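Local coordinates for protein Non-ribosomal peptide synthetase (Streptomyces halstedii, PDB 3WVN) that belongs to the non-ribosomal peptide synthetases, carries an AMP-binding enzyme domain of the ANL clan, and is modelled with aspartic acid bound, at residues A[191-196]-A[214-219]; A[370-375]-A[388-393]; A[236-241]-A[283-288]; A[149-154]-A[165-170]. All blocks are in the same frame, centred on the assembly; numbering follows the deposited sequence.

Interaction 1 of 4, residues A[191-196]-A[214-219]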
loop_
_atom_site.group_PDB
_atom_site.type_symbol
_atom_site.label_atom_id
_atom_site.label_comp_id
_atom_site.label_asym_id
_atom_site.label_seq_id
_atom_site.Cartn_x
_atom_site.Cartn_y
_atom_site.Cartn_z
ATOM N N SER A 191 -12.444 14.709 7.341
ATOM C CA SER A 191 -12.928 13.845 8.392
ATOM C C SER A 191 -12.194 12.504 8.303
ATOM O O SER A 191 -11.936 12.001 7.198
ATOM C CB SER A 191 -14.418 13.631 8.210
ATOM O OG SER A 191 -14.845 12.543 8.983
ATOM N N PRO A 192 -11.915 11.896 9.461
ATOM C CA PRO A 192 -11.412 10.529 9.498
ATOM C C PRO A 192 -12.300 9.536 8.744
ATOM O O PRO A 192 -11.797 8.488 8.328
ATOM C CB PRO A 192 -11.348 10.212 10.988
ATOM C CG PRO A 192 -11.256 11.543 11.662
ATOM C CD PRO A 192 -12.051 12.475 10.800
ATOM N N GLU A 193 -13.566 9.881 8.498
ATOM C CA GLU A 193 -14.458 9.002 7.782
ATOM C C GLU A 193 -14.489 9.255 6.281
ATOM O O GLU A 193 -15.124 8.513 5.555
ATOM C CB GLU A 193 -15.885 9.108 8.349
ATOM C CG GLU A 193 -16.053 8.687 9.821
ATOM C CD GLU A 193 -17.458 8.982 10.362
ATOM O OE1 GLU A 193 -18.397 9.064 9.523
ATOM O OE2 GLU A 193 -17.641 9.120 11.604
ATOM N N ASP A 194 -13.850 10.319 5.827
ATOM C CA ASP A 194 -13.735 10.610 4.402
ATOM C C ASP A 194 -12.892 9.555 3.705
ATOM O O ASP A 194 -11.865 9.076 4.252
ATOM C CB ASP A 194 -12.981 11.931 4.179
ATOM C CG ASP A 194 -13.818 13.183 4.508
ATOM O OD1 ASP A 194 -15.019 13.029 4.769
ATOM O OD2 ASP A 194 -13.262 14.314 4.511
ATOM N N LEU A 195 -13.272 9.266 2.458
ATOM C CA LEU A 195 -12.517 8.359 1.652
ATOM C C LEU A 195 -11.190 9.014 1.309
ATOM O O LEU A 195 -11.132 10.194 0.929
ATOM C CB LEU A 195 -13.267 7.997 0.382
ATOM C CG LEU A 195 -14.584 7.250 0.526
ATOM C CD1 LEU A 195 -15.076 6.878 -0.869
ATOM C CD2 LEU A 195 -14.401 5.992 1.335
ATOM N N ALA A 196 -10.135 8.213 1.462
ATOM C CA ALA A 196 -8.803 8.593 1.028
ATOM C C ALA A 196 -8.419 7.939 -0.309
ATOM O O ALA A 196 -7.763 8.544 -1.133
ATOM C CB ALA A 196 -7.809 8.223 2.103
ATOM N N PRO A 214 -11.504 4.621 3.678
ATOM C CA PRO A 214 -11.479 5.850 4.503
ATOM C C PRO A 214 -10.167 6.068 5.225
ATOM O O PRO A 214 -9.476 5.087 5.500
ATOM C CB PRO A 214 -12.590 5.639 5.549
ATOM C CG PRO A 214 -13.445 4.555 4.979
ATOM C CD PRO A 214 -12.479 3.659 4.189
ATOM N N HIS A 215 -9.867 7.321 5.554
ATOM C CA HIS A 215 -8.675 7.690 6.261
ATOM C C HIS A 215 -8.400 6.862 7.517
ATOM O O HIS A 215 -7.276 6.414 7.707
ATOM C CB HIS A 215 -8.775 9.144 6.686
ATOM C CG HIS A 215 -8.420 10.119 5.613
ATOM N ND1 HIS A 215 -7.190 10.747 5.558
ATOM C CD2 HIS A 215 -9.142 10.608 4.570
ATOM C CE1 HIS A 215 -7.151 11.550 4.509
ATOM N NE2 HIS A 215 -8.327 11.488 3.892
ATOM N N GLN A 216 -9.378 6.776 8.428
ATOM C CA GLN A 216 -9.229 6.101 9.753
ATOM C C GLN A 216 -8.709 4.671 9.643
ATOM O O GLN A 216 -7.817 4.267 10.385
ATOM C CB GLN A 216 -10.591 5.927 10.396
ATOM C CG GLN A 216 -11.177 7.103 11.048
ATOM C CD GLN A 216 -12.437 6.730 11.790
ATOM O OE1 GLN A 216 -13.432 6.413 11.196
ATOM N NE2 GLN A 216 -12.365 6.747 13.102
ATOM N N GLN A 217 -9.377 3.896 8.779
ATOM C CA GLN A 217 -9.035 2.481 8.497
ATOM C C GLN A 217 -7.636 2.296 7.962
ATOM O O GLN A 217 -6.924 1.425 8.383
ATOM C CB GLN A 217 -9.995 1.900 7.495
ATOM C CG GLN A 217 -11.276 1.453 8.091
ATOM C CD GLN A 217 -12.402 2.472 7.906
ATOM O OE1 GLN A 217 -12.261 3.658 8.189
ATOM N NE2 GLN A 217 -13.521 1.982 7.444
ATOM N N ILE A 218 -7.248 3.160 7.046
ATOM C CA ILE A 218 -5.937 3.078 6.463
ATOM C C ILE A 218 -4.934 3.313 7.576
ATOM O O ILE A 218 -3.994 2.524 7.728
ATOM C CB ILE A 218 -5.707 4.109 5.345
ATOM C CG1 ILE A 218 -6.627 3.820 4.141
ATOM C CG2 ILE A 218 -4.258 4.079 4.895
ATOM C CD1 ILE A 218 -6.593 4.910 3.065
ATOM N N VAL A 219 -5.111 4.397 8.323
ATOM C CA VAL A 219 -4.128 4.750 9.344
ATOM C C VAL A 219 -4.068 3.642 10.382
ATOM O O VAL A 219 -2.979 3.236 10.820
ATOM C CB VAL A 219 -4.436 6.097 10.012
ATOM C CG1 VAL A 219 -3.574 6.343 11.228
ATOM C CG2 VAL A 219 -4.177 7.233 9.016
#
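His215 N and Gln216 N, in the first turn of helix 215-229, both donate to carbonyls of the turn that leads into strand 195-200. His215 N reaches Asp194 O at 3.0 Å, nearly along the direction of the carbonyl. Gln216 N bonds to Pro192 O, also at 3.0 Å, in the carbonyl plane and on a lone pair. Pro214 CA adds a CH...O contact to Asp194 O.

The accepting residues belong to a type I beta turn from Ser191 to Asp194. Two side chains brace it. Ser191 OG accepts from Glu193 N in an ST turn, and Asp194 OD2 takes Ser191 N from above the carboxylate plane. Asp194 OD1 forms a salt bridge to Arg94. Beyond the turn, strand 195-200 pairs with strand 210-214 in a two-stranded antiparallel hairpin. Leu195 and Pro214 are a non-hydrogen-bonded pair, and Pro214 is also the N-cap residue of the helix.

The imidazole of His215 meets the other segment in two ways. Ala196 CB lies over one face, 3.8 Å from the ring centroid, a CH-pi contact offset toward the rim. Asp194 O sits at the edge, 3.1 Å from His215 CD2. The ring is also held by ND1, which bonds to the backbone of Val47. Ala196 CB also touches Ile218 CD1 at 3.7 Å.

At the more exposed end, Gln216 CG is modelled only 3.1 Å from Pro192 CB, too short to be trusted in detail. The Gln216 amide runs alongside the Glu193 side chain, its plane 27° from the carboxylate.

Interaction 2 of 4, residues A[370-375]-A[388-393]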
loop_
_atom_site.group_PDB
_atom_site.type_symbol
_atom_site.label_atom_id
_atom_site.label_comp_id
_atom_site.label_asym_id
_atom_site.label_seq_id
_atom_site.Cartn_x
_atom_site.Cartn_y
_atom_site.Cartn_z
ATOM N N THR A 370 -7.998 -6.458 16.145
ATOM C CA THR A 370 -8.998 -6.987 15.231
ATOM C C THR A 370 -9.377 -8.386 15.670
ATOM O O THR A 370 -8.721 -8.962 16.483
ATOM C CB THR A 370 -8.454 -7.081 13.783
ATOM O OG1 THR A 370 -7.436 -8.100 13.701
ATOM C CG2 THR A 370 -7.833 -5.777 13.381
ATOM N N THR A 371 -10.443 -8.936 15.112
ATOM C CA THR A 371 -10.870 -10.297 15.429
ATOM C C THR A 371 -11.110 -11.099 14.180
ATOM O O THR A 371 -11.702 -10.612 13.212
ATOM C CB THR A 371 -12.212 -10.272 16.189
ATOM O OG1 THR A 371 -12.142 -9.243 17.172
ATOM C CG2 THR A 371 -12.483 -11.637 16.870
ATOM N N ILE A 372 -10.676 -12.337 14.227
ATOM C CA ILE A 372 -11.084 -13.328 13.270
ATOM C C ILE A 372 -12.007 -14.344 13.919
ATOM O O ILE A 372 -11.687 -14.884 14.994
ATOM C CB ILE A 372 -9.876 -14.111 12.792
ATOM C CG1 ILE A 372 -8.950 -13.172 11.997
ATOM C CG2 ILE A 372 -10.328 -15.242 11.869
ATOM C CD1 ILE A 372 -7.634 -13.800 11.640
ATOM N N GLU A 373 -13.148 -14.621 13.280
ATOM C CA GLU A 373 -13.909 -15.811 13.642
ATOM C C GLU A 373 -14.402 -16.607 12.448
ATOM O O GLU A 373 -14.606 -16.099 11.334
ATOM C CB GLU A 373 -15.112 -15.565 14.577
ATOM C CG GLU A 373 -15.151 -14.302 15.404
ATOM C CD GLU A 373 -16.067 -13.288 14.767
ATOM O OE1 GLU A 373 -15.989 -13.083 13.513
ATOM O OE2 GLU A 373 -16.892 -12.721 15.507
ATOM N N ILE A 374 -14.615 -17.874 12.769
ATOM C CA ILE A 374 -14.963 -18.920 11.852
ATOM C C ILE A 374 -16.481 -19.229 12.048
ATOM O O ILE A 374 -16.980 -19.276 13.185
ATOM C CB ILE A 374 -14.047 -20.129 12.118
ATOM C CG1 ILE A 374 -12.613 -19.675 12.358
ATOM C CG2 ILE A 374 -14.130 -21.143 10.990
ATOM C CD1 ILE A 374 -12.087 -18.865 11.202
ATOM N N LEU A 375 -17.199 -19.323 10.920
ATOM C CA LEU A 375 -18.669 -19.447 10.851
ATOM C C LEU A 375 -19.117 -20.556 9.867
ATOM O O LEU A 375 -20.199 -21.170 10.022
ATOM C CB LEU A 375 -19.284 -18.096 10.443
ATOM C CG LEU A 375 -18.817 -16.785 11.137
ATOM C CD1 LEU A 375 -19.756 -15.612 10.858
ATOM C CD2 LEU A 375 -18.678 -16.948 12.639
ATOM N N GLY A 388 -14.481 -23.459 8.684
ATOM C CA GLY A 388 -15.628 -22.601 8.356
ATOM C C GLY A 388 -15.138 -21.401 7.528
ATOM O O GLY A 388 -13.975 -21.337 7.159
ATOM N N GLU A 389 -16.020 -20.445 7.245
ATOM C CA GLU A 389 -15.621 -19.254 6.515
ATOM C C GLU A 389 -14.856 -18.282 7.426
ATOM O O GLU A 389 -15.288 -17.958 8.530
ATOM C CB GLU A 389 -16.796 -18.530 5.870
ATOM C CG GLU A 389 -16.320 -17.447 4.896
ATOM C CD GLU A 389 -17.423 -16.591 4.309
ATOM O OE1 GLU A 389 -18.603 -16.774 4.712
ATOM O OE2 GLU A 389 -17.085 -15.692 3.488
ATOM N N ILE A 390 -13.739 -17.778 6.913
ATOM C CA ILE A 390 -12.928 -16.844 7.645
ATOM C C ILE A 390 -13.640 -15.511 7.548
ATOM O O ILE A 390 -13.959 -15.027 6.444
ATOM C CB ILE A 390 -11.499 -16.782 7.101
ATOM C CG1 ILE A 390 -10.807 -18.141 7.274
ATOM C CG2 ILE A 390 -10.691 -15.701 7.820
ATOM C CD1 ILE A 390 -9.651 -18.385 6.340
ATOM N N THR A 391 -13.887 -14.917 8.713
ATOM C CA THR A 391 -14.604 -13.653 8.806
ATOM C C THR A 391 -13.810 -12.795 9.730
ATOM O O THR A 391 -13.042 -13.278 10.545
ATOM C CB THR A 391 -16.041 -13.757 9.306
ATOM O OG1 THR A 391 -16.101 -13.841 10.730
ATOM C CG2 THR A 391 -16.679 -14.937 8.723
ATOM N N VAL A 392 -13.957 -11.512 9.551
ATOM C CA VAL A 392 -13.034 -10.576 10.122
ATOM C C VAL A 392 -13.835 -9.400 10.610
ATOM O O VAL A 392 -14.706 -8.913 9.927
ATOM C CB VAL A 392 -12.021 -10.080 9.062
ATOM C CG1 VAL A 392 -11.152 -8.997 9.646
ATOM C CG2 VAL A 392 -11.154 -11.229 8.587
ATOM N N THR A 393 -13.497 -8.936 11.792
ATOM C CA THR A 393 -14.132 -7.780 12.353
ATOM C C THR A 393 -13.056 -6.824 12.856
ATOM O O THR A 393 -12.073 -7.284 13.407
ATOM C CB THR A 393 -15.012 -8.318 13.537
ATOM O OG1 THR A 393 -16.205 -8.917 12.991
ATOM C CG2 THR A 393 -15.389 -7.275 14.487
#
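Strands 371-374 and 388-393 pair as antiparallel neighbours within the large mixed sheet of the later part of the modelled chain, with Thr371 opposite Thr393 and Ile374 opposite Ile390. Their directions differ by 153°, so the pair is clearly twisted. Thr371 and Thr393 form a hydrogen-bonded pair. Thr371 N gives to Thr393 O at 2.9 Å, and Thr393 N returns a bond to Thr371 O at 2.8 Å.

The next hydrogen-bonded pair, Glu373 with Thr391, is more elaborate. Glu373 O accepts two donors from opposite faces of its plane: Thr391 N at 3.0 Å and Thr391 OG1 at 2.8 Å. The hydroxyl can do this because chi1 of 81° places it between the backbone N and the carbonyl carbon. Glu373 bends at chi2 (101°), which brings OE1 back to 2.9 Å from Thr391 OG1. The carboxylate also forms a salt bridge to Arg422.

The strands are consecutive in the chain and form a beta hairpin. Strand 388-393 also pairs with strands 423-425 and 427-431. Ile372, Ile374, Ile390 and Val392 share the buried face. Ile390 lies alongside both Ile372 and Ile374, and Leu437 touches Ile372 and Ile390. Ile374 CG2 packs tightly on Gly388, 3.4 Å from its CA. Thr371, Glu373, Thr391 and Thr393 make up the more polar face. There Leu375 CG lies 3.7 Å from Thr391 CG2.

Interaction 3 of 4, residues A[236-241]-A[283-288]; sequences IVFCRM and TMMPIV
The Phe238 ring is met obliquely by Met285 CE, 4.4 Å from Phe238 CD1. Both residues have CG anti to the backbone N (chi1 -171° for Phe238, -174° for Met285), and Met285 continues fully extended to bring its methyl there. Helix 273-280 also packs on the Phe238 ring, through Leu273 and Leu277 among others. Met241 CE lies 3.5 Å from Pro286 CG, and the two side chains run past one another, pointing opposite ways. Phe247 of helix 246-258 touches both of them.

The backbones run side by side at 25°, joined by a single bridge, Val237 with Met284. Ile236 O accepts from Thr283 N at 2.8 Å, on a lone pair, and from Met284 N at 3.1 Å, tilted from the carbonyl plane. Ile236 N donates to Thr283 OG1, which also bonds to Asp235. Phe238 N runs almost straight to Met284 O at 2.9 Å.

Pro286 has no N-H for Phe238 O. A water bridges the gap instead, donating to Phe238 O and Pro286 O and accepting from Arg240 N. Direct pairing thus holds the start of both segments, while water and apolar contacts take over beside the proline, a change consistent with the strands ceasing to pair there.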
loop_
_atom_site.group_PDB
_atom_site.type_symbol
_atom_site.label_atom_id
_atom_site.label_comp_id
_atom_site.label_asym_id
_atom_site.label_seq_id
_atom_site.Cartn_x
_atom_site.Cartn_y
_atom_site.Cartn_z
ATOM N N ILE A 236 15.324 0.778 5.801
ATOM C CA ILE A 236 15.331 1.200 4.423
ATOM C C ILE A 236 14.464 0.134 3.738
ATOM O O ILE A 236 14.795 -1.065 3.762
ATOM C CB ILE A 236 16.760 1.208 3.897
ATOM C CG1 ILE A 236 17.574 2.299 4.615
ATOM C CG2 ILE A 236 16.754 1.421 2.386
ATOM C CD1 ILE A 236 19.002 2.503 4.113
ATOM N N VAL A 237 13.294 0.536 3.243
ATOM C CA VAL A 237 12.287 -0.386 2.754
ATOM C C VAL A 237 12.419 -0.464 1.228
ATOM O O VAL A 237 12.218 0.554 0.513
ATOM C CB VAL A 237 10.864 0.111 3.148
ATOM C CG1 VAL A 237 9.783 -0.859 2.716
ATOM C CG2 VAL A 237 10.799 0.330 4.646
ATOM N N PHE A 238 12.674 -1.648 0.706
ATOM C CA PHE A 238 12.871 -1.801 -0.688
ATOM C C PHE A 238 11.598 -2.342 -1.329
ATOM O O PHE A 238 11.271 -3.527 -1.201
ATOM C CB PHE A 238 14.070 -2.743 -0.962
ATOM C CG PHE A 238 14.478 -2.797 -2.403
ATOM C CD1 PHE A 238 13.875 -3.675 -3.267
ATOM C CD2 PHE A 238 15.435 -1.928 -2.909
ATOM C CE1 PHE A 238 14.251 -3.749 -4.604
ATOM C CE2 PHE A 238 15.833 -1.976 -4.264
ATOM C CZ PHE A 238 15.225 -2.868 -5.102
ATOM N N CYS A 239 10.914 -1.486 -2.082
ATOM C CA CYS A 239 9.571 -1.813 -2.489
ATOM C C CYS A 239 9.493 -1.913 -3.997
ATOM O O CYS A 239 9.611 -0.919 -4.713
ATOM C CB CYS A 239 8.559 -0.770 -1.980
ATOM S SG CYS A 239 6.853 -1.123 -2.431
ATOM N N ARG A 240 9.267 -3.118 -4.461
ATOM C CA ARG A 240 9.135 -3.350 -5.859
ATOM C C ARG A 240 7.665 -3.416 -6.309
ATOM O O ARG A 240 7.413 -3.598 -7.488
ATOM C CB ARG A 240 9.845 -4.638 -6.164
ATOM C CG ARG A 240 10.204 -4.797 -7.594
ATOM C CD ARG A 240 11.674 -4.652 -7.867
ATOM N NE ARG A 240 12.042 -5.833 -8.640
ATOM C CZ ARG A 240 11.537 -6.144 -9.826
ATOM N NH1 ARG A 240 10.673 -5.318 -10.457
ATOM N NH2 ARG A 240 11.905 -7.288 -10.394
ATOM N N MET A 241 6.714 -3.228 -5.387
ATOM C CA MET A 241 5.276 -3.277 -5.674
ATOM C C MET A 241 4.743 -1.927 -6.019
ATOM O O MET A 241 5.106 -0.936 -5.410
ATOM C CB MET A 241 4.471 -3.803 -4.507
ATOM C CG MET A 241 4.489 -5.321 -4.419
ATOM S SD MET A 241 5.636 -6.279 -3.454
ATOM C CE MET A 241 6.893 -5.080 -3.272
ATOM N N THR A 283 16.860 -2.839 4.363
ATOM C CA THR A 283 16.677 -3.659 5.505
ATOM C C THR A 283 15.352 -4.453 5.525
ATOM O O THR A 283 15.289 -5.535 6.176
ATOM C CB THR A 283 16.754 -2.870 6.794
ATOM O OG1 THR A 283 15.754 -1.841 6.831
ATOM C CG2 THR A 283 18.122 -2.305 6.929
ATOM N N MET A 284 14.328 -3.959 4.803
ATOM C CA MET A 284 13.013 -4.589 4.804
ATOM C C MET A 284 12.552 -4.727 3.390
ATOM O O MET A 284 12.707 -3.808 2.572
ATOM C CB MET A 284 11.992 -3.760 5.527
ATOM C CG MET A 284 12.380 -3.319 6.902
ATOM S SD MET A 284 12.303 -4.632 8.145
ATOM C CE MET A 284 10.564 -4.401 8.613
ATOM N N MET A 285 11.993 -5.869 3.067
ATOM C CA MET A 285 11.551 -6.093 1.708
ATOM C C MET A 285 10.267 -6.867 1.689
ATOM O O MET A 285 10.246 -8.041 2.073
ATOM C CB MET A 285 12.602 -6.896 0.910
ATOM C CG MET A 285 12.275 -7.037 -0.561
ATOM S SD MET A 285 13.515 -8.082 -1.394
ATOM C CE MET A 285 12.916 -7.966 -3.072
ATOM N N PRO A 286 9.218 -6.239 1.224
ATOM C CA PRO A 286 7.982 -6.974 0.990
ATOM C C PRO A 286 8.168 -7.850 -0.267
ATOM O O PRO A 286 8.755 -7.411 -1.273
ATOM C CB PRO A 286 6.955 -5.876 0.706
ATOM C CG PRO A 286 7.762 -4.730 0.152
ATOM C CD PRO A 286 9.064 -4.808 0.960
ATOM N N ILE A 287 7.655 -9.058 -0.181
ATOM C CA ILE A 287 7.781 -10.000 -1.208
ATOM C C ILE A 287 6.448 -10.587 -1.505
ATOM O O ILE A 287 5.507 -10.567 -0.672
ATOM C CB ILE A 287 8.735 -11.191 -0.856
ATOM C CG1 ILE A 287 8.388 -11.785 0.493
ATOM C CG2 ILE A 287 10.180 -10.757 -0.881
ATOM C CD1 ILE A 287 9.192 -13.041 0.780
ATOM N N VAL A 288 6.444 -11.203 -2.661
ATOM C CA VAL A 288 5.408 -12.117 -3.094
ATOM C C VAL A 288 6.143 -13.381 -3.555
ATOM O O VAL A 288 7.361 -13.324 -3.820
ATOM C CB VAL A 288 4.660 -11.270 -4.187
ATOM C CG1 VAL A 288 4.889 -11.710 -5.609
ATOM C CG2 VAL A 288 3.222 -11.017 -3.787
HETATM O O HOH W 1 9.893 -5.355 -2.757
#

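Interaction 4 of 4, residues A[149-154]-A[165-170]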
loop_
_atom_site.group_PDB
_atom_site.type_symbol
_atom_site.label_atom_id
_atom_site.label_comp_id
_atom_site.label_asym_id
_atom_site.label_seq_id
_atom_site.Cartn_x
_atom_site.Cartn_y
_atom_site.Cartn_z
ATOM N N GLU A 149 1.439 9.446 -17.142
ATOM C CA GLU A 149 2.845 9.301 -16.930
ATOM C C GLU A 149 3.657 10.182 -17.864
ATOM O O GLU A 149 4.770 10.606 -17.534
ATOM C CB GLU A 149 3.196 7.837 -17.163
ATOM C CG GLU A 149 4.650 7.543 -16.972
ATOM C CD GLU A 149 4.951 6.111 -17.227
ATOM O OE1 GLU A 149 6.135 5.760 -17.035
ATOM O OE2 GLU A 149 4.017 5.355 -17.593
ATOM N N ASP A 150 3.120 10.410 -19.052
ATOM C CA ASP A 150 3.758 11.250 -20.039
ATOM C C ASP A 150 2.747 11.566 -21.135
ATOM O O ASP A 150 1.580 11.186 -21.033
ATOM C CB ASP A 150 5.010 10.580 -20.608
ATOM C CG ASP A 150 4.716 9.302 -21.372
ATOM O OD1 ASP A 150 3.565 8.996 -21.747
ATOM O OD2 ASP A 150 5.697 8.605 -21.638
ATOM N N GLU A 151 3.209 12.227 -22.198
ATOM C CA GLU A 151 2.312 12.742 -23.257
ATOM C C GLU A 151 1.745 11.665 -24.137
ATOM O O GLU A 151 0.551 11.688 -24.449
ATOM C CB GLU A 151 3.025 13.789 -24.115
ATOM C CG GLU A 151 3.306 15.096 -23.371
ATOM C CD GLU A 151 2.045 15.833 -22.944
ATOM O OE1 GLU A 151 0.941 15.553 -23.491
ATOM O OE2 GLU A 151 2.160 16.680 -22.035
ATOM N N THR A 152 2.572 10.687 -24.489
ATOM C CA THR A 152 2.064 9.539 -25.231
ATOM C C THR A 152 0.917 8.944 -24.398
ATOM O O THR A 152 -0.203 8.808 -24.879
ATOM C CB THR A 152 3.158 8.485 -25.476
ATOM O OG1 THR A 152 3.730 8.131 -24.217
ATOM C CG2 THR A 152 4.263 9.037 -26.376
ATOM N N ALA A 153 1.192 8.645 -23.127
ATOM C CA ALA A 153 0.195 8.021 -22.235
ATOM C C ALA A 153 -1.017 8.911 -22.024
ATOM O O ALA A 153 -2.130 8.426 -22.045
ATOM C CB ALA A 153 0.825 7.635 -20.872
ATOM N N ALA A 154 -0.790 10.212 -21.818
ATOM C CA ALA A 154 -1.888 11.166 -21.734
ATOM C C ALA A 154 -2.779 11.061 -23.003
ATOM O O ALA A 154 -3.990 11.090 -22.896
ATOM C CB ALA A 154 -1.361 12.585 -21.577
ATOM N N VAL A 165 -7.011 15.479 -18.853
ATOM C CA VAL A 165 -5.855 14.561 -18.651
ATOM C C VAL A 165 -4.521 15.341 -18.681
ATOM O O VAL A 165 -4.250 16.027 -19.671
ATOM C CB VAL A 165 -5.787 13.512 -19.772
ATOM C CG1 VAL A 165 -4.492 12.682 -19.658
ATOM C CG2 VAL A 165 -7.023 12.629 -19.741
ATOM N N TYR A 166 -3.704 15.222 -17.620
ATOM C CA TYR A 166 -2.453 15.971 -17.492
ATOM C C TYR A 166 -1.277 15.050 -17.380
ATOM O O TYR A 166 -1.366 14.075 -16.675
ATOM C CB TYR A 166 -2.494 16.793 -16.234
ATOM C CG TYR A 166 -3.640 17.753 -16.161
ATOM C CD1 TYR A 166 -3.499 19.067 -16.612
ATOM C CD2 TYR A 166 -4.872 17.355 -15.646
ATOM C CE1 TYR A 166 -4.546 19.991 -16.540
ATOM C CE2 TYR A 166 -5.941 18.257 -15.574
ATOM C CZ TYR A 166 -5.777 19.599 -16.022
ATOM O OH TYR A 166 -6.830 20.536 -16.012
ATOM N N SER A 167 -0.180 15.322 -18.070
ATOM C CA SER A 167 1.019 14.525 -17.932
ATOM C C SER A 167 1.777 15.025 -16.732
ATOM O O SER A 167 1.736 16.195 -16.433
ATOM C CB SER A 167 1.909 14.570 -19.180
ATOM O OG SER A 167 2.773 15.699 -19.170
ATOM N N ILE A 168 2.397 14.115 -15.994
ATOM C CA ILE A 168 3.015 14.504 -14.749
ATOM C C ILE A 168 4.174 15.508 -14.954
ATOM O O ILE A 168 4.379 16.393 -14.119
ATOM C CB ILE A 168 3.466 13.267 -13.922
ATOM C CG1 ILE A 168 3.907 13.674 -12.517
ATOM C CG2 ILE A 168 4.600 12.533 -14.636
ATOM C CD1 ILE A 168 2.764 14.127 -11.616
ATOM N N ASP A 169 4.942 15.350 -16.020
ATOM C CA ASP A 169 6.070 16.258 -16.273
ATOM C C ASP A 169 5.604 17.701 -16.454
ATOM O O ASP A 169 6.180 18.657 -15.901
ATOM C CB ASP A 169 6.818 15.860 -17.539
ATOM C CG ASP A 169 7.437 14.490 -17.445
ATOM O OD1 ASP A 169 8.538 14.376 -16.842
ATOM O OD2 ASP A 169 6.813 13.528 -17.989
ATOM N N SER A 170 4.542 17.863 -17.209
ATOM C CA SER A 170 4.048 19.197 -17.480
ATOM C C SER A 170 3.360 19.790 -16.212
ATOM O O SER A 170 3.629 20.940 -15.852
ATOM C CB SER A 170 3.145 19.191 -18.711
ATOM O OG SER A 170 1.847 19.578 -18.332
#
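Ser167 OG donates to Glu151 OE2 at 3.1 Å, the one hydrogen bond between residues 149-154 and 165-170. It meets the oxygen from above the carboxylate plane, 56° out of it. Glu151 gets there by folding back at chi2 (-64°), which turns its end toward Ser167. The Ser167 hydroxyl stands between the backbone N and the carbonyl carbon (chi1 85°). Ser167 is the N-cap residue of helix 168-180, and its OG accepts a weak capping bond from Ser170 N.

Asp150 caps the other helix. Its OD1 takes Ala153 N at 2.8 Å and Thr152 OG1 at 2.6 Å. The two helix starts meet where Ser167 CB packs against Asp150 C at 3.7 Å.

Methyl groups pack around this polar centre. Val165 CG1 rests 3.7 Å from Ala154 CB, an apolar contact, and also touches Ala154 O. Ile168 CG2 lies against Glu149 O at 3.5 Å.

The contact lies within a beta-alpha-beta unit made of strand 145-148, helix 151-159 and strand 165-167. It ties the first turn of that helix to the end of the second strand, which is an outermost strand of a four-stranded parallel sheet. Helix 168-180 begins directly after it.

All four contacts belong to the AMP-binding enzyme region, and none touches another. Interaction 3 is the buried one. It relies on backbone bonds, one threonine hydroxyl, apolar side chains and one bridging water. Interactions 1, 2 and 4 are partly buried and mix packing with polar or charged groups. Interaction 2 is a regular antiparallel pairing inside the large mixed sheet. Interaction 3 reaches that sheet through strand 284-287 alone, and its single bridge joins it to the sheet of strand 236-239. Their centres are 29 Å apart. Interactions 1 and 4 both involve helix starts. Backbone N-H groups do the joining in interaction 1, a serine-glutamate bond in interaction 4. Interactions 2 and 4 lie farthest apart, about 44 Å between centres.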